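Amicyanin (Paracoccus versutus, PDB 1ID2) is a type I blue copper protein that carries electrons, probably accepting them from methylamine dehydrogenase as other amicyanins do. Local coordinates at residues K3-V17 with E71-E85. Sequence-based numbering, arbitrary orientation.
Sequences KITVTSEKPVAAADV and EMMTKDQAYAITFNE
Thr5 and Thr82 form the hydrogen-bonded pair at one end of this antiparallel pairing: Thr5 N reaches Thr82 O at 2.7 Å, Thr82 N returns to Thr5 O, and both donors lie in the carbonyl planes. Asn84 N extends the pattern to Lys3 O, while its side chain turns back across Thr5, where ND2 donates to OG1 (2.9 Å, N-H...O 169°), almost in the amide plane. A second bonded section joins Val12 to Ala78 through both backbone bonds, and Ala14 N to Asp76 O. Between the two, strand 4-13 loops away from 77-83 and waters bridge them: one molecule donates to Ser8 O and accepts from Ala80 N; another links Glu9 O, Glu71 N and Tyr79 OH. This is an edge of the cupredoxin beta-sandwich: 4-13 borders the five-stranded sheet, with 77-83 separating it from 43-48. Among apolar contacts, Ile4 CG2 lies 3.7 Å from Phe83 CD2, the two side chains pointing the same way, and Ile4 CB meets Ile81 CG2. On the face of Thr5 and Thr82, Val17 CG2 presses tightly on Ala78 CB (3.4 Å). Pro11 CB packs against Met73 CG at 4.2 Å. With CG anti to the backbone N (chi1 -168°), Tyr79 swings its ring towards the loop, Glu9 O meeting its edge at CE2 (3.4 Å). The carboxylates of Glu9 and Glu71 come close, OE2 to OE2 3.2 Å, a like-charge approach that may raise the pKa of one.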
loop_
_atom_site.group_PDB
_atom_site.type_symbol
_atom_site.label_atom_id
_atom_site.label_comp_id
_atom_site.label_asym_id
_atom_site.label_seq_id
_atom_site.Cartn_x
_atom_site.Cartn_y
_atom_site.Cartn_z
ATOM N N LYS A 3 -8.898 0.047 10.538
ATOM C CA LYS A 3 -9.057 -1.214 9.826
ATOM C C LYS A 3 -7.721 -1.895 9.467
ATOM O O LYS A 3 -7.719 -2.949 8.845
ATOM C CB LYS A 3 -9.826 -0.957 8.533
ATOM C CG LYS A 3 -11.316 -1.095 8.655
ATOM C CD LYS A 3 -11.924 0.086 9.377
ATOM C CE LYS A 3 -13.436 0.117 9.144
ATOM N NZ LYS A 3 -13.827 0.010 7.695
ATOM N N ILE A 4 -6.604 -1.220 9.721
ATOM C CA ILE A 4 -5.299 -1.667 9.249
ATOM C C ILE A 4 -4.249 -1.620 10.358
ATOM O O ILE A 4 -4.434 -0.970 11.386
ATOM C CB ILE A 4 -4.795 -0.805 8.060
ATOM C CG1 ILE A 4 -4.604 0.643 8.502
ATOM C CG2 ILE A 4 -5.773 -0.886 6.903
ATOM C CD1 ILE A 4 -3.849 1.508 7.489
ATOM N N THR A 5 -3.150 -2.333 10.144
ATOM C CA THR A 5 -1.998 -2.267 11.034
ATOM C C THR A 5 -0.758 -1.960 10.207
ATOM O O THR A 5 -0.484 -2.601 9.175
ATOM C CB THR A 5 -1.783 -3.612 11.809
ATOM O OG1 THR A 5 -2.954 -3.922 12.574
ATOM C CG2 THR A 5 -0.601 -3.516 12.763
ATOM N N VAL A 6 -0.050 -0.922 10.625
ATOM C CA VAL A 6 1.186 -0.559 9.971
ATOM C C VAL A 6 2.393 -0.892 10.838
ATOM O O VAL A 6 2.636 -0.243 11.867
ATOM C CB VAL A 6 1.171 0.910 9.532
ATOM C CG1 VAL A 6 2.448 1.253 8.805
ATOM C CG2 VAL A 6 -0.033 1.131 8.620
ATOM N N THR A 7 2.710 -2.173 10.707
ATOM C CA THR A 7 4.064 -2.658 10.518
ATOM C C THR A 7 5.140 -1.596 10.811
ATOM O O THR A 7 5.475 -1.322 11.973
ATOM C CB THR A 7 4.170 -3.175 9.060
ATOM O OG1 THR A 7 2.873 -3.657 8.651
ATOM C CG2 THR A 7 5.218 -4.305 8.937
ATOM N N SER A 8 5.621 -0.946 9.759
ATOM C CA SER A 8 6.712 -0.001 9.895
ATOM C C SER A 8 6.245 1.308 9.287
ATOM O O SER A 8 5.661 1.324 8.198
ATOM C CB SER A 8 7.954 -0.535 9.159
ATOM O OG SER A 8 9.050 0.357 9.236
ATOM N N GLU A 9 6.277 2.347 10.104
ATOM C CA GLU A 9 6.119 3.708 9.619
ATOM C C GLU A 9 7.061 3.920 8.434
ATOM O O GLU A 9 6.648 4.434 7.394
ATOM C CB GLU A 9 6.444 4.705 10.734
ATOM C CG GLU A 9 5.868 6.097 10.518
ATOM C CD GLU A 9 6.405 7.114 11.508
ATOM O OE1 GLU A 9 5.613 7.620 12.331
ATOM O OE2 GLU A 9 7.618 7.415 11.459
ATOM N N LYS A 10 8.288 3.419 8.569
ATOM C CA LYS A 10 9.366 3.625 7.594
ATOM C C LYS A 10 9.232 2.617 6.433
ATOM O O LYS A 10 8.904 1.441 6.658
ATOM C CB LYS A 10 10.711 3.448 8.306
ATOM C CG LYS A 10 11.952 3.710 7.474
ATOM C CD LYS A 10 13.193 3.504 8.329
ATOM C CE LYS A 10 14.445 3.320 7.491
ATOM N NZ LYS A 10 15.592 2.896 8.343
ATOM N N PRO A 11 9.517 3.052 5.181
ATOM C CA PRO A 11 9.821 2.098 4.093
ATOM C C PRO A 11 10.992 1.159 4.415
ATOM O O PRO A 11 11.980 1.575 5.033
ATOM C CB PRO A 11 10.141 3.006 2.888
ATOM C CG PRO A 11 9.434 4.286 3.195
ATOM C CD PRO A 11 9.566 4.445 4.702
ATOM N N VAL A 12 10.840 -0.118 4.058
ATOM C CA VAL A 12 11.922 -1.091 4.160
ATOM C C VAL A 12 12.549 -1.342 2.795
ATOM O O VAL A 12 12.095 -0.811 1.786
ATOM C CB VAL A 12 11.461 -2.453 4.762
ATOM C CG1 VAL A 12 10.823 -2.232 6.105
ATOM C CG2 VAL A 12 10.527 -3.179 3.830
ATOM N N ALA A 13 13.707 -1.982 2.793
ATOM C CA ALA A 13 14.381 -2.258 1.545
ATOM C C ALA A 13 13.618 -3.394 0.904
ATOM O O ALA A 13 13.094 -4.257 1.617
ATOM C CB ALA A 13 15.816 -2.657 1.818
ATOM N N ALA A 14 13.563 -3.413 -0.429
ATOM C CA ALA A 14 12.834 -4.467 -1.140
ATOM C C ALA A 14 13.456 -5.827 -0.839
ATOM O O ALA A 14 12.749 -6.836 -0.728
ATOM C CB ALA A 14 12.811 -4.197 -2.662
ATOM N N ALA A 15 14.748 -5.812 -0.523
ATOM C CA ALA A 15 15.449 -7.004 -0.067
ATOM C C ALA A 15 14.894 -7.570 1.236
ATOM O O ALA A 15 15.114 -8.738 1.513
ATOM C CB ALA A 15 16.915 -6.708 0.088
ATOM N N ASP A 16 14.134 -6.770 1.997
ATOM C CA ASP A 16 13.528 -7.227 3.258
ATOM C C ASP A 16 12.139 -7.850 3.119
ATOM O O ASP A 16 11.566 -8.291 4.120
ATOM C CB ASP A 16 13.437 -6.089 4.293
ATOM C CG ASP A 16 14.799 -5.531 4.705
ATOM O OD1 ASP A 16 14.819 -4.399 5.242
ATOM O OD2 ASP A 16 15.846 -6.177 4.461
ATOM N N VAL A 17 11.573 -7.814 1.909
ATOM C CA VAL A 17 10.231 -8.357 1.635
ATOM C C VAL A 17 10.255 -9.894 1.597
ATOM O O VAL A 17 11.144 -10.492 0.994
ATOM C CB VAL A 17 9.682 -7.831 0.275
ATOM C CG1 VAL A 17 8.253 -8.410 0.001
ATOM C CG2 VAL A 17 9.684 -6.279 0.272
ATOM N N GLU A 71 4.462 6.843 4.203
ATOM C CA GLU A 71 5.707 7.530 3.865
ATOM C C GLU A 71 6.120 7.212 2.429
ATOM O O GLU A 71 5.747 6.163 1.888
ATOM C CB GLU A 71 6.812 7.098 4.828
ATOM C CG GLU A 71 6.781 7.826 6.166
ATOM C CD GLU A 71 8.006 7.538 7.028
ATOM O OE1 GLU A 71 9.149 7.572 6.514
ATOM O OE2 GLU A 71 7.826 7.299 8.239
ATOM N N MET A 72 6.828 8.149 1.799
ATOM C CA MET A 72 7.320 7.999 0.411
ATOM C C MET A 72 8.416 6.929 0.254
ATOM O O MET A 72 9.314 6.842 1.089
ATOM C CB MET A 72 7.869 9.335 -0.102
ATOM C CG MET A 72 6.895 10.510 -0.002
ATOM S SD MET A 72 5.399 10.299 -0.976
ATOM C CE MET A 72 6.150 10.115 -2.504
ATOM N N MET A 73 8.258 6.054 -0.740
ATOM C CA MET A 73 9.281 5.075 -1.120
ATOM C C MET A 73 10.048 5.694 -2.262
ATOM O O MET A 73 9.487 6.399 -3.117
ATOM C CB MET A 73 8.674 3.767 -1.646
ATOM C CG MET A 73 7.849 2.969 -0.654
ATOM S SD MET A 73 6.718 1.760 -1.434
ATOM C CE MET A 73 5.159 2.655 -1.388
ATOM N N THR A 74 11.357 5.546 -2.191
ATOM C CA THR A 74 12.198 5.793 -3.331
ATOM C C THR A 74 12.463 4.430 -3.934
ATOM O O THR A 74 11.809 3.429 -3.559
ATOM C CB THR A 74 13.505 6.473 -2.910
ATOM O OG1 THR A 74 14.233 5.625 -2.015
ATOM C CG2 THR A 74 13.200 7.775 -2.196
ATOM N N LYS A 75 13.328 4.412 -4.938
ATOM C CA LYS A 75 13.539 3.241 -5.772
ATOM C C LYS A 75 13.895 1.996 -4.951
ATOM O O LYS A 75 14.813 2.020 -4.134
ATOM C CB LYS A 75 14.641 3.539 -6.797
ATOM C CG LYS A 75 14.870 2.411 -7.747
ATOM C CD LYS A 75 15.967 2.757 -8.718
ATOM C CE LYS A 75 16.320 1.572 -9.593
ATOM N NZ LYS A 75 15.110 0.887 -10.087
ATOM N N ASP A 76 13.211 0.898 -5.258
ATOM C CA ASP A 76 13.306 -0.378 -4.538
ATOM C C ASP A 76 13.195 -0.304 -3.034
ATOM O O ASP A 76 13.764 -1.132 -2.322
ATOM C CB ASP A 76 14.573 -1.143 -4.916
ATOM C CG ASP A 76 14.638 -1.440 -6.384
ATOM O OD1 ASP A 76 15.665 -1.045 -6.974
ATOM O OD2 ASP A 76 13.638 -1.976 -6.947
ATOM N N GLN A 77 12.395 0.631 -2.550
ATOM C CA GLN A 77 11.878 0.495 -1.214
ATOM C C GLN A 77 10.526 -0.162 -1.291
ATOM O O GLN A 77 9.955 -0.337 -2.379
ATOM C CB GLN A 77 11.827 1.857 -0.544
ATOM C CG GLN A 77 13.217 2.376 -0.358
ATOM C CD GLN A 77 13.276 3.615 0.483
ATOM O OE1 GLN A 77 12.528 4.571 0.267
ATOM N NE2 GLN A 77 14.221 3.643 1.406
ATOM N N ALA A 78 10.123 -0.729 -0.169
ATOM C CA ALA A 78 8.873 -1.431 -0.103
ATOM C C ALA A 78 8.081 -0.894 1.102
ATOM O O ALA A 78 8.626 -0.165 1.929
ATOM C CB ALA A 78 9.143 -2.920 0.009
ATOM N N TYR A 79 6.781 -1.166 1.144
ATOM C CA TYR A 79 5.937 -0.677 2.231
ATOM C C TYR A 79 4.798 -1.655 2.486
ATOM O O TYR A 79 4.265 -2.246 1.545
ATOM C CB TYR A 79 5.397 0.707 1.876
ATOM C CG TYR A 79 4.740 1.440 3.020
ATOM C CD1 TYR A 79 3.358 1.441 3.145
ATOM C CD2 TYR A 79 5.488 2.184 3.932
ATOM C CE1 TYR A 79 2.731 2.155 4.124
ATOM C CE2 TYR A 79 4.855 2.915 4.933
ATOM C CZ TYR A 79 3.468 2.894 5.007
ATOM O OH TYR A 79 2.773 3.625 5.935
ATOM N N ALA A 80 4.509 -1.902 3.765
ATOM C CA ALA A 80 3.578 -2.953 4.164
ATOM C C ALA A 80 2.424 -2.399 4.970
ATOM O O ALA A 80 2.608 -1.552 5.848
ATOM C CB ALA A 80 4.295 -4.013 4.981
ATOM N N ILE A 81 1.241 -2.916 4.677
ATOM C CA ILE A 81 0.047 -2.622 5.435
ATOM C C ILE A 81 -0.660 -3.947 5.635
ATOM O O ILE A 81 -0.874 -4.706 4.665
ATOM C CB ILE A 81 -0.912 -1.637 4.689
ATOM C CG1 ILE A 81 -0.220 -0.307 4.430
ATOM C CG2 ILE A 81 -2.145 -1.375 5.545
ATOM C CD1 ILE A 81 -1.094 0.732 3.750
ATOM N N THR A 82 -1.012 -4.226 6.890
ATOM C CA THR A 82 -1.818 -5.384 7.239
ATOM C C THR A 82 -3.289 -4.983 7.348
ATOM O O THR A 82 -3.630 -4.067 8.088
ATOM C CB THR A 82 -1.332 -5.970 8.557
ATOM O OG1 THR A 82 0.040 -6.357 8.404
ATOM C CG2 THR A 82 -2.172 -7.172 8.965
ATOM N N PHE A 83 -4.151 -5.699 6.628
ATOM C CA PHE A 83 -5.570 -5.366 6.545
ATOM C C PHE A 83 -6.345 -6.322 7.422
ATOM O O PHE A 83 -6.426 -7.509 7.138
ATOM C CB PHE A 83 -6.078 -5.471 5.100
ATOM C CG PHE A 83 -5.658 -4.326 4.233
ATOM C CD1 PHE A 83 -4.441 -4.349 3.570
ATOM C CD2 PHE A 83 -6.447 -3.195 4.128
ATOM C CE1 PHE A 83 -4.025 -3.249 2.828
ATOM C CE2 PHE A 83 -6.038 -2.093 3.379
ATOM C CZ PHE A 83 -4.833 -2.118 2.737
ATOM N N ASN A 84 -6.925 -5.791 8.486
ATOM C CA ASN A 84 -7.526 -6.628 9.506
ATOM C C ASN A 84 -8.981 -6.889 9.239
ATOM O O ASN A 84 -9.494 -7.939 9.608
ATOM C CB ASN A 84 -7.366 -5.983 10.872
ATOM C CG ASN A 84 -5.930 -5.757 11.226
ATOM O OD1 ASN A 84 -5.098 -6.662 11.122
ATOM N ND2 ASN A 84 -5.610 -4.536 11.599
ATOM N N GLU A 85 -9.649 -5.949 8.580
ATOM C CA GLU A 85 -11.077 -6.084 8.346
ATOM C C GLU A 85 -11.451 -6.291 6.877
ATOM O O GLU A 85 -10.926 -5.602 6.002
ATOM C CB GLU A 85 -11.799 -4.857 8.892
ATOM C CG GLU A 85 -12.048 -4.877 10.383
ATOM C CD GLU A 85 -13.129 -3.895 10.782
ATOM O OE1 GLU A 85 -14.290 -4.066 10.337
ATOM O OE2 GLU A 85 -12.802 -2.915 11.483
HETATM O O HOH W 1 5.470 -0.423 6.445
HETATM O O HOH W 2 4.110 5.448 7.089
#